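Local coordinates for protein histone acetyltransferase (Trypanosoma brucei brucei, PDB 6IF4) that probably acetylates lysines of histones as a MYST-family enzyme, this piece being its presumed Tudor (chromo-barrel-like) domain at the N terminus, at residues M3-Y11 with A20-H28; T32-H40 with R50-R58. All blocks are in the same frame, centred on the assembly; numbering follows the deposited sequence.

Contact 1: residues M3-Y11 with A20-H28; sequences MFEVRQKVY and AAIIQEVAH
Ile23 and Phe4 meet at about a right angle on the inner side of an antiparallel beta hairpin, strand 9-13 with strand 18-28, the first of the small SH3-like barrel of this Tudor-knot domain. Ile23 CD1 approaches Phe4 CB to 3.2 Å, a tight contact, and from another direction meets Val10 CG1 at 4.0 Å. With CG1 anti to the carbonyl carbon (chi1 -74°), Ile23 turns its ethyl arm toward both residues, while its CB lies against Glu5 O. The Phe4 ring itself leads off to Tyr37, which it meets edge-to-face, and to Leu57. Val10 CG2 packs beside Ala21 CB, on the same sheet face. Beyond Ile23 on the same side, Val6 CG2 meets Val26 CG2.

Lys9 and Ile22 occupy the other face, where they run alongside each other in one direction, and Lys9 NZ lies 3.9 Å from Ile22 CD1.

Backbone bonds set this register. Val10 and Ala21 form a hydrogen-bonded pair; Val10 N approaches Ala21 O nearly straight (179° at the hydrogen) but from above the carbonyl plane. Before strand 9-13, a type II turn from Glu5 to Gln8 brings the chain back to its partner: Arg7 N donates to Ile23 O at 2.8 Å, and Ile23 N to Gln8 O. Gln8 OE1 accepts Glu5 N, tying the two ends of the turn together. Further along, a classic beta bulge puts Gln24 and Glu25 together opposite Tyr38 of the neighbouring strand.

Arg7 bends at chi2 and chi3, folding its guanidinium back so that Ile22 CG2 sits over one face, 3.8 Å from Arg7 NH2. At the guanidinium edge, Arg7 NH1 donates to a water at 3.0 Å, which in turn donates to Gln24 O.

Contact 2: residues T32-H40 with R50-R58; sequences TGQLLYYVH and RWLPGSALR
The hairpin of strands 35-41 and 50-53 carries an aromatic pair on one face, Tyr38 across Trp51. Tyr38 CB stands 3.6 Å from the centroid of the Trp51 six-membered ring, almost on its normal, a CH-pi contact. Tyr38 CG is anti to the backbone N (chi1 -165°), which brings Tyr38 CD1 over the indole face near the five-membered ring, 3.4 Å from Trp51 NE1, the planes inclined at 47°. Leu36 CB borders Trp51 CE3, and Leu36 CD2 reaches Pro53.

The opposite face belongs to the core of the SH3-like barrel. There Leu57 arrives beyond the 3-10 segment 54-56 that leads from strand 50-53 into strand 57-59; Leu57 CD1 lies 3.6 Å from Tyr37 CD2, and Leu57 CD2 near Val39 CG1. The Val39 and Leu52 side chains cross at about a right angle, Val39 CG2 lying 3.7 Å from Leu52 CD1. The Tyr37 ring presents its edge to Gly54 N. Two hydrogen-bonded pairs, Tyr37 with Leu52 and Val39 with Arg50, hold the strands in register; Leu52 N donates to Tyr37 O at 2.8 Å. Beyond the Tyr37-Leu52 pair, a water donates to Leu35 O and accepts from Gly54 N, both at 2.6 Å.

Overall arrangement
From the N terminus, the turn before strand 9-13 and that strand itself meet strand 18-28, so contact 1 closes the first hairpin before contact 2 begins. The chain then reverses into strand 35-41, whose later return through 50-53 closes contact 2; the two loops follow in series and neither nests in the other. Strands 18-28 and 35-41 are neighbours in the sheet, with Gln24 N probably hydrogen-bonded to Tyr38 O. Segment 50-58 then carries the chain across to strand 57-59 beside strand 9-13, where Tyr11 N probably donates to Arg58 O. The five antiparallel strands, in the order 50-53, 35-41, 18-28, 9-13, 57-59, thus join both hairpins around a common core.

Contact 1: residues M3-Y11 with A20-H28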
loop_
_atom_site.group_PDB
_atom_site.type_symbol
_atom_site.label_atom_id
_atom_site.label_comp_id
_atom_site.label_asym_id
_atom_site.label_seq_id
_atom_site.Cartn_x
_atom_site.Cartn_y
_atom_site.Cartn_z
ATOM N N MET B 3 -5.437 -4.024 9.565
ATOM C CA MET B 3 -6.063 -3.423 8.400
ATOM C C MET B 3 -5.565 -2.001 8.191
ATOM O O MET B 3 -5.149 -1.321 9.133
ATOM C CB MET B 3 -7.585 -3.410 8.533
ATOM C CG MET B 3 -8.248 -4.724 8.181
ATOM S SD MET B 3 -10.041 -4.581 8.116
ATOM C CE MET B 3 -10.228 -3.359 6.821
ATOM N N PHE B 4 -5.612 -1.563 6.940
ATOM C CA PHE B 4 -5.206 -0.223 6.561
ATOM C C PHE B 4 -6.363 0.477 5.856
ATOM O O PHE B 4 -7.233 -0.165 5.258
ATOM C CB PHE B 4 -3.968 -0.262 5.662
ATOM C CG PHE B 4 -2.820 -1.057 6.225
ATOM C CD1 PHE B 4 -1.906 -0.471 7.088
ATOM C CD2 PHE B 4 -2.640 -2.384 5.872
ATOM C CE1 PHE B 4 -0.841 -1.201 7.597
ATOM C CE2 PHE B 4 -1.580 -3.116 6.376
ATOM C CZ PHE B 4 -0.679 -2.524 7.239
ATOM N N GLU B 5 -6.353 1.810 5.908
ATOM C CA GLU B 5 -7.444 2.620 5.388
ATOM C C GLU B 5 -6.933 3.604 4.343
ATOM O O GLU B 5 -5.744 3.927 4.286
ATOM C CB GLU B 5 -8.157 3.382 6.516
ATOM C CG GLU B 5 -8.273 2.594 7.807
ATOM C CD GLU B 5 -9.554 2.889 8.562
ATOM O OE1 GLU B 5 -10.638 2.507 8.075
ATOM O OE2 GLU B 5 -9.476 3.499 9.651
ATOM N N VAL B 6 -7.858 4.069 3.498
ATOM C CA VAL B 6 -7.521 5.083 2.506
ATOM C C VAL B 6 -7.044 6.340 3.220
ATOM O O VAL B 6 -7.654 6.783 4.203
ATOM C CB VAL B 6 -8.735 5.366 1.607
ATOM C CG1 VAL B 6 -8.475 6.569 0.712
ATOM C CG2 VAL B 6 -9.075 4.138 0.773
ATOM N N ARG B 7 -5.936 6.906 2.733
ATOM C CA ARG B 7 -5.232 8.101 3.215
ATOM C C ARG B 7 -4.314 7.778 4.393
ATOM O O ARG B 7 -3.628 8.681 4.883
ATOM C CB ARG B 7 -6.164 9.259 3.614
ATOM C CG ARG B 7 -7.084 9.776 2.506
ATOM C CD ARG B 7 -6.432 9.744 1.126
ATOM N NE ARG B 7 -5.203 10.532 1.064
ATOM C CZ ARG B 7 -4.451 10.658 -0.025
ATOM N NH1 ARG B 7 -4.801 10.051 -1.151
ATOM N NH2 ARG B 7 -3.346 11.391 0.012
ATOM N N GLN B 8 -4.278 6.538 4.872
ATOM C CA GLN B 8 -3.383 6.191 5.968
ATOM C C GLN B 8 -1.928 6.233 5.515
ATOM O O GLN B 8 -1.577 5.735 4.442
ATOM C CB GLN B 8 -3.717 4.801 6.505
ATOM C CG GLN B 8 -2.831 4.343 7.652
ATOM C CD GLN B 8 -3.336 3.076 8.298
ATOM O OE1 GLN B 8 -4.409 2.579 7.959
ATOM N NE2 GLN B 8 -2.563 2.540 9.237
ATOM N N LYS B 9 -1.076 6.825 6.346
ATOM C CA LYS B 9 0.360 6.799 6.108
ATOM C C LYS B 9 0.916 5.433 6.488
ATOM O O LYS B 9 0.637 4.917 7.577
ATOM C CB LYS B 9 1.056 7.895 6.910
ATOM C CG LYS B 9 0.321 9.223 6.899
ATOM C CD LYS B 9 1.272 10.373 7.141
ATOM C CE LYS B 9 0.636 11.695 6.738
ATOM N NZ LYS B 9 0.197 11.673 5.319
ATOM N N VAL B 10 1.705 4.846 5.590
ATOM C CA VAL B 10 2.264 3.515 5.774
ATOM C C VAL B 10 3.699 3.509 5.266
ATOM O O VAL B 10 4.174 4.466 4.651
ATOM C CB VAL B 10 1.447 2.432 5.034
ATOM C CG1 VAL B 10 0.013 2.363 5.560
ATOM C CG2 VAL B 10 1.473 2.694 3.537
ATOM N N TYR B 11 4.391 2.412 5.551
ATOM C CA TYR B 11 5.616 2.044 4.863
ATOM C C TYR B 11 5.292 0.894 3.924
ATOM O O TYR B 11 4.597 -0.051 4.309
ATOM C CB TYR B 11 6.714 1.621 5.839
ATOM C CG TYR B 11 7.333 2.756 6.628
ATOM C CD1 TYR B 11 8.198 3.658 6.023
ATOM C CD2 TYR B 11 7.060 2.914 7.979
ATOM C CE1 TYR B 11 8.769 4.693 6.744
ATOM C CE2 TYR B 11 7.625 3.945 8.707
ATOM C CZ TYR B 11 8.477 4.831 8.086
ATOM O OH TYR B 11 9.039 5.858 8.811
ATOM N N ALA B 20 8.320 5.366 2.629
ATOM C CA ALA B 20 7.113 6.056 3.061
ATOM C C ALA B 20 6.101 6.102 1.923
ATOM O O ALA B 20 6.449 6.364 0.768
ATOM C CB ALA B 20 7.446 7.471 3.532
ATOM N N ALA B 21 4.840 5.827 2.250
ATOM C CA ALA B 21 3.795 5.756 1.242
ATOM C C ALA B 21 2.463 6.143 1.870
ATOM O O ALA B 21 2.357 6.365 3.079
ATOM C CB ALA B 21 3.731 4.356 0.619
ATOM N N ILE B 22 1.437 6.209 1.026
ATOM C CA ILE B 22 0.072 6.496 1.441
ATOM C C ILE B 22 -0.837 5.567 0.652
ATOM O O ILE B 22 -0.542 5.201 -0.488
ATOM C CB ILE B 22 -0.319 7.979 1.208
ATOM C CG1 ILE B 22 0.563 8.922 2.026
ATOM C CG2 ILE B 22 -1.784 8.230 1.545
ATOM C CD1 ILE B 22 0.456 10.374 1.602
ATOM N N ILE B 23 -1.935 5.160 1.271
ATOM C CA ILE B 23 -2.892 4.278 0.619
ATOM C C ILE B 23 -3.911 5.123 -0.132
ATOM O O ILE B 23 -4.618 5.943 0.463
ATOM C CB ILE B 23 -3.553 3.344 1.635
ATOM C CG1 ILE B 23 -2.513 2.297 2.025
ATOM C CG2 ILE B 23 -4.789 2.686 1.047
ATOM C CD1 ILE B 23 -2.940 1.400 3.066
ATOM N N GLN B 24 -3.981 4.922 -1.446
ATOM C CA GLN B 24 -4.887 5.684 -2.291
ATOM C C GLN B 24 -6.249 5.040 -2.418
ATOM O O GLN B 24 -7.255 5.750 -2.524
ATOM C CB GLN B 24 -4.310 5.817 -3.700
ATOM C CG GLN B 24 -3.104 6.720 -3.837
ATOM C CD GLN B 24 -3.124 7.482 -5.146
ATOM O OE1 GLN B 24 -2.512 8.548 -5.272
ATOM N NE2 GLN B 24 -3.858 6.956 -6.122
ATOM N N GLU B 25 -6.301 3.712 -2.378
ATOM C CA GLU B 25 -7.528 2.975 -2.625
ATOM C C GLU B 25 -7.437 1.637 -1.916
ATOM O O GLU B 25 -6.346 1.111 -1.685
ATOM C CB GLU B 25 -7.766 2.734 -4.125
ATOM C CG GLU B 25 -8.020 3.973 -4.959
ATOM C CD GLU B 25 -9.355 4.620 -4.657
ATOM O OE1 GLU B 25 -10.235 3.937 -4.095
ATOM O OE2 GLU B 25 -9.522 5.813 -4.984
ATOM N N VAL B 26 -8.598 1.101 -1.562
ATOM C CA VAL B 26 -8.721 -0.239 -1.009
ATOM C C VAL B 26 -9.703 -1.003 -1.882
ATOM O O VAL B 26 -10.719 -0.448 -2.318
ATOM C CB VAL B 26 -9.189 -0.204 0.461
ATOM C CG1 VAL B 26 -9.447 -1.609 0.983
ATOM C CG2 VAL B 26 -8.160 0.507 1.328
ATOM N N ALA B 27 -9.403 -2.272 -2.142
ATOM C CA ALA B 27 -10.284 -3.094 -2.953
ATOM C C ALA B 27 -10.183 -4.537 -2.488
ATOM O O ALA B 27 -9.103 -5.010 -2.124
ATOM C CB ALA B 27 -9.934 -3.001 -4.442
ATOM N N HIS B 28 -11.328 -5.202 -2.463
ATOM C CA HIS B 28 -11.387 -6.625 -2.072
ATOM C C HIS B 28 -11.185 -7.484 -3.325
ATOM O O HIS B 28 -11.891 -7.272 -4.263
ATOM C CB HIS B 28 -12.729 -6.953 -1.396
ATOM C CG HIS B 28 -13.221 -5.963 -0.398
ATOM N ND1 HIS B 28 -13.376 -6.286 0.932
ATOM C CD2 HIS B 28 -13.614 -4.674 -0.516
ATOM C CE1 HIS B 28 -13.806 -5.233 1.593
ATOM N NE2 HIS B 28 -13.966 -4.247 0.737
HETATM O O HOH W 1 -7.177 8.471 -2.166
#

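Contact 2: residues T32-H40 with R50-R58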
loop_
_atom_site.group_PDB
_atom_site.type_symbol
_atom_site.label_atom_id
_atom_site.label_comp_id
_atom_site.label_asym_id
_atom_site.label_seq_id
_atom_site.Cartn_x
_atom_site.Cartn_y
_atom_site.Cartn_z
ATOM N N THR B 32 -10.098 -14.431 -3.533
ATOM C CA THR B 32 -9.552 -14.924 -2.271
ATOM C C THR B 32 -9.993 -14.075 -1.078
ATOM O O THR B 32 -9.474 -14.254 0.027
ATOM C CB THR B 32 -8.018 -15.065 -2.339
ATOM O OG1 THR B 32 -7.513 -15.348 -1.029
ATOM C CG2 THR B 32 -7.371 -13.838 -2.857
ATOM N N GLY B 33 -10.895 -13.115 -1.289
ATOM C CA GLY B 33 -11.374 -12.212 -0.252
ATOM C C GLY B 33 -10.358 -11.228 0.309
ATOM O O GLY B 33 -10.725 -10.270 0.994
ATOM N N GLN B 34 -9.080 -11.424 0.013
ATOM C CA GLN B 34 -8.002 -10.570 0.544
ATOM C C GLN B 34 -8.174 -9.095 0.142
ATOM O O GLN B 34 -8.613 -8.830 -0.924
ATOM C CB GLN B 34 -6.692 -11.138 0.016
ATOM C CG GLN B 34 -5.572 -10.147 -0.148
ATOM C CD GLN B 34 -4.217 -10.805 -0.168
ATOM O OE1 GLN B 34 -3.756 -11.286 -1.183
ATOM N NE2 GLN B 34 -3.538 -10.762 0.956
ATOM N N LEU B 35 -7.865 -8.192 1.061
ATOM C CA LEU B 35 -7.852 -6.746 0.772
ATOM C C LEU B 35 -6.531 -6.420 0.071
ATOM O O LEU B 35 -5.530 -6.911 0.506
ATOM C CB LEU B 35 -7.960 -5.976 2.076
ATOM C CG LEU B 35 -9.360 -5.904 2.659
ATOM C CD1 LEU B 35 -9.384 -5.162 3.970
ATOM C CD2 LEU B 35 -10.302 -5.261 1.699
ATOM N N LEU B 36 -6.605 -5.646 -0.999
ATOM C CA LEU B 36 -5.426 -5.119 -1.715
ATOM C C LEU B 36 -5.494 -3.590 -1.650
ATOM O O LEU B 36 -6.557 -3.034 -1.704
ATOM C CB LEU B 36 -5.371 -5.614 -3.152
ATOM C CG LEU B 36 -5.286 -7.122 -3.301
ATOM C CD1 LEU B 36 -5.286 -7.528 -4.750
ATOM C CD2 LEU B 36 -4.093 -7.654 -2.580
ATOM N N TYR B 37 -4.332 -2.991 -1.561
ATOM C CA TYR B 37 -4.200 -1.559 -1.355
ATOM C C TYR B 37 -3.419 -0.952 -2.508
ATOM O O TYR B 37 -2.348 -1.450 -2.866
ATOM C CB TYR B 37 -3.503 -1.272 -0.022
ATOM C CG TYR B 37 -4.108 -2.024 1.147
ATOM C CD1 TYR B 37 -5.185 -1.503 1.850
ATOM C CD2 TYR B 37 -3.611 -3.265 1.534
ATOM C CE1 TYR B 37 -5.745 -2.187 2.909
ATOM C CE2 TYR B 37 -4.166 -3.957 2.593
ATOM C CZ TYR B 37 -5.232 -3.412 3.279
ATOM O OH TYR B 37 -5.791 -4.094 4.332
ATOM N N TYR B 38 -3.958 0.118 -3.083
ATOM C CA TYR B 38 -3.259 0.875 -4.110
ATOM C C TYR B 38 -2.450 1.943 -3.392
ATOM O O TYR B 38 -3.011 2.914 -2.875
ATOM C CB TYR B 38 -4.238 1.499 -5.100
ATOM C CG TYR B 38 -3.580 1.990 -6.367
ATOM C CD1 TYR B 38 -2.941 1.105 -7.224
ATOM C CD2 TYR B 38 -3.592 3.337 -6.704
ATOM C CE1 TYR B 38 -2.335 1.547 -8.386
ATOM C CE2 TYR B 38 -2.989 3.788 -7.861
ATOM C CZ TYR B 38 -2.362 2.889 -8.699
ATOM O OH TYR B 38 -1.758 3.333 -9.852
ATOM N N VAL B 39 -1.138 1.759 -3.346
ATOM C CA VAL B 39 -0.268 2.616 -2.554
ATOM C C VAL B 39 0.418 3.609 -3.475
ATOM O O VAL B 39 0.730 3.301 -4.633
ATOM C CB VAL B 39 0.756 1.789 -1.749
ATOM C CG1 VAL B 39 0.083 0.572 -1.124
ATOM C CG2 VAL B 39 1.935 1.368 -2.614
ATOM N N HIS B 40 0.613 4.820 -2.974
ATOM C CA HIS B 40 1.423 5.825 -3.639
ATOM C C HIS B 40 2.655 6.086 -2.789
ATOM O O HIS B 40 2.537 6.383 -1.595
ATOM C CB HIS B 40 0.636 7.121 -3.856
ATOM C CG HIS B 40 1.487 8.277 -4.284
ATOM N ND1 HIS B 40 2.126 8.317 -5.505
ATOM C CD2 HIS B 40 1.801 9.436 -3.658
ATOM C CE1 HIS B 40 2.803 9.446 -5.610
ATOM N NE2 HIS B 40 2.623 10.144 -4.504
ATOM N N ARG B 50 1.239 1.254 -7.080
ATOM C CA ARG B 50 0.919 -0.153 -7.359
ATOM C C ARG B 50 -0.005 -0.764 -6.320
ATOM O O ARG B 50 -0.159 -0.243 -5.277
ATOM C CB ARG B 50 2.179 -1.013 -7.377
ATOM C CG ARG B 50 3.106 -0.834 -6.207
ATOM C CD ARG B 50 4.437 -1.472 -6.564
ATOM N NE ARG B 50 5.147 -0.504 -7.360
ATOM C CZ ARG B 50 6.085 -0.736 -8.242
ATOM N NH1 ARG B 50 6.473 -1.958 -8.518
ATOM N NH2 ARG B 50 6.642 0.272 -8.863
ATOM N N TRP B 51 -0.606 -1.855 -6.734
ATOM C CA TRP B 51 -1.446 -2.637 -5.839
ATOM C C TRP B 51 -0.573 -3.585 -5.023
ATOM O O TRP B 51 0.272 -4.292 -5.581
ATOM C CB TRP B 51 -2.488 -3.424 -6.631
ATOM C CG TRP B 51 -3.555 -2.569 -7.232
ATOM C CD1 TRP B 51 -3.599 -2.092 -8.508
ATOM C CD2 TRP B 51 -4.736 -2.087 -6.581
ATOM N NE1 TRP B 51 -4.734 -1.345 -8.693
ATOM C CE2 TRP B 51 -5.451 -1.325 -7.525
ATOM C CE3 TRP B 51 -5.260 -2.226 -5.290
ATOM C CZ2 TRP B 51 -6.661 -0.703 -7.223
ATOM C CZ3 TRP B 51 -6.461 -1.608 -4.991
ATOM C CH2 TRP B 51 -7.147 -0.855 -5.953
ATOM N N LEU B 52 -0.771 -3.601 -3.710
ATOM C CA LEU B 52 0.018 -4.461 -2.838
ATOM C C LEU B 52 -0.866 -5.120 -1.811
ATOM O O LEU B 52 -1.887 -4.548 -1.389
ATOM C CB LEU B 52 1.127 -3.672 -2.121
ATOM C CG LEU B 52 2.191 -3.027 -3.007
ATOM C CD1 LEU B 52 3.088 -2.111 -2.186
ATOM C CD2 LEU B 52 3.007 -4.097 -3.716
ATOM N N PRO B 53 -0.532 -6.334 -1.371
ATOM C CA PRO B 53 -1.223 -6.950 -0.246
ATOM C C PRO B 53 -0.739 -6.354 1.073
ATOM O O PRO B 53 0.256 -5.630 1.134
ATOM C CB PRO B 53 -0.842 -8.425 -0.363
ATOM C CG PRO B 53 0.522 -8.386 -0.965
ATOM C CD PRO B 53 0.524 -7.213 -1.916
ATOM N N GLY B 54 -1.472 -6.675 2.141
ATOM C CA GLY B 54 -1.109 -6.164 3.452
ATOM C C GLY B 54 0.264 -6.617 3.914
ATOM O O GLY B 54 0.913 -5.928 4.706
ATOM N N SER B 55 0.730 -7.772 3.419
ATOM C CA SER B 55 2.030 -8.303 3.822
ATOM C C SER B 55 3.187 -7.416 3.387
ATOM O O SER B 55 4.306 -7.591 3.880
ATOM C CB SER B 55 2.220 -9.715 3.262
ATOM O OG SER B 55 1.894 -9.771 1.886
ATOM N N ALA B 56 2.953 -6.485 2.465
ATOM C CA ALA B 56 3.985 -5.567 2.006
ATOM C C ALA B 56 3.952 -4.228 2.730
ATOM O O ALA B 56 4.764 -3.353 2.415
ATOM C CB ALA B 56 3.855 -5.337 0.497
ATOM N N LEU B 57 3.056 -4.055 3.699
ATOM C CA LEU B 57 2.823 -2.763 4.324
ATOM C C LEU B 57 3.129 -2.805 5.815
ATOM O O LEU B 57 3.049 -3.849 6.466
ATOM C CB LEU B 57 1.370 -2.301 4.125
ATOM C CG LEU B 57 0.844 -2.208 2.693
ATOM C CD1 LEU B 57 -0.594 -1.711 2.694
ATOM C CD2 LEU B 57 1.724 -1.299 1.857
ATOM N N ARG B 58 3.456 -1.629 6.348
ATOM C CA ARG B 58 3.652 -1.409 7.770
ATOM C C ARG B 58 3.006 -0.084 8.133
ATOM O O ARG B 58 2.984 0.847 7.326
ATOM C CB ARG B 58 5.139 -1.350 8.157
ATOM C CG ARG B 58 5.904 -2.644 8.027
ATOM C CD ARG B 58 7.197 -2.579 8.829
ATOM N NE ARG B 58 8.091 -1.508 8.395
ATOM C CZ ARG B 58 8.333 -0.399 9.090
ATOM N NH1 ARG B 58 7.735 -0.196 10.257
ATOM N NH2 ARG B 58 9.170 0.512 8.616
HETATM O O HOH W 2 -3.796 -7.935 2.199
#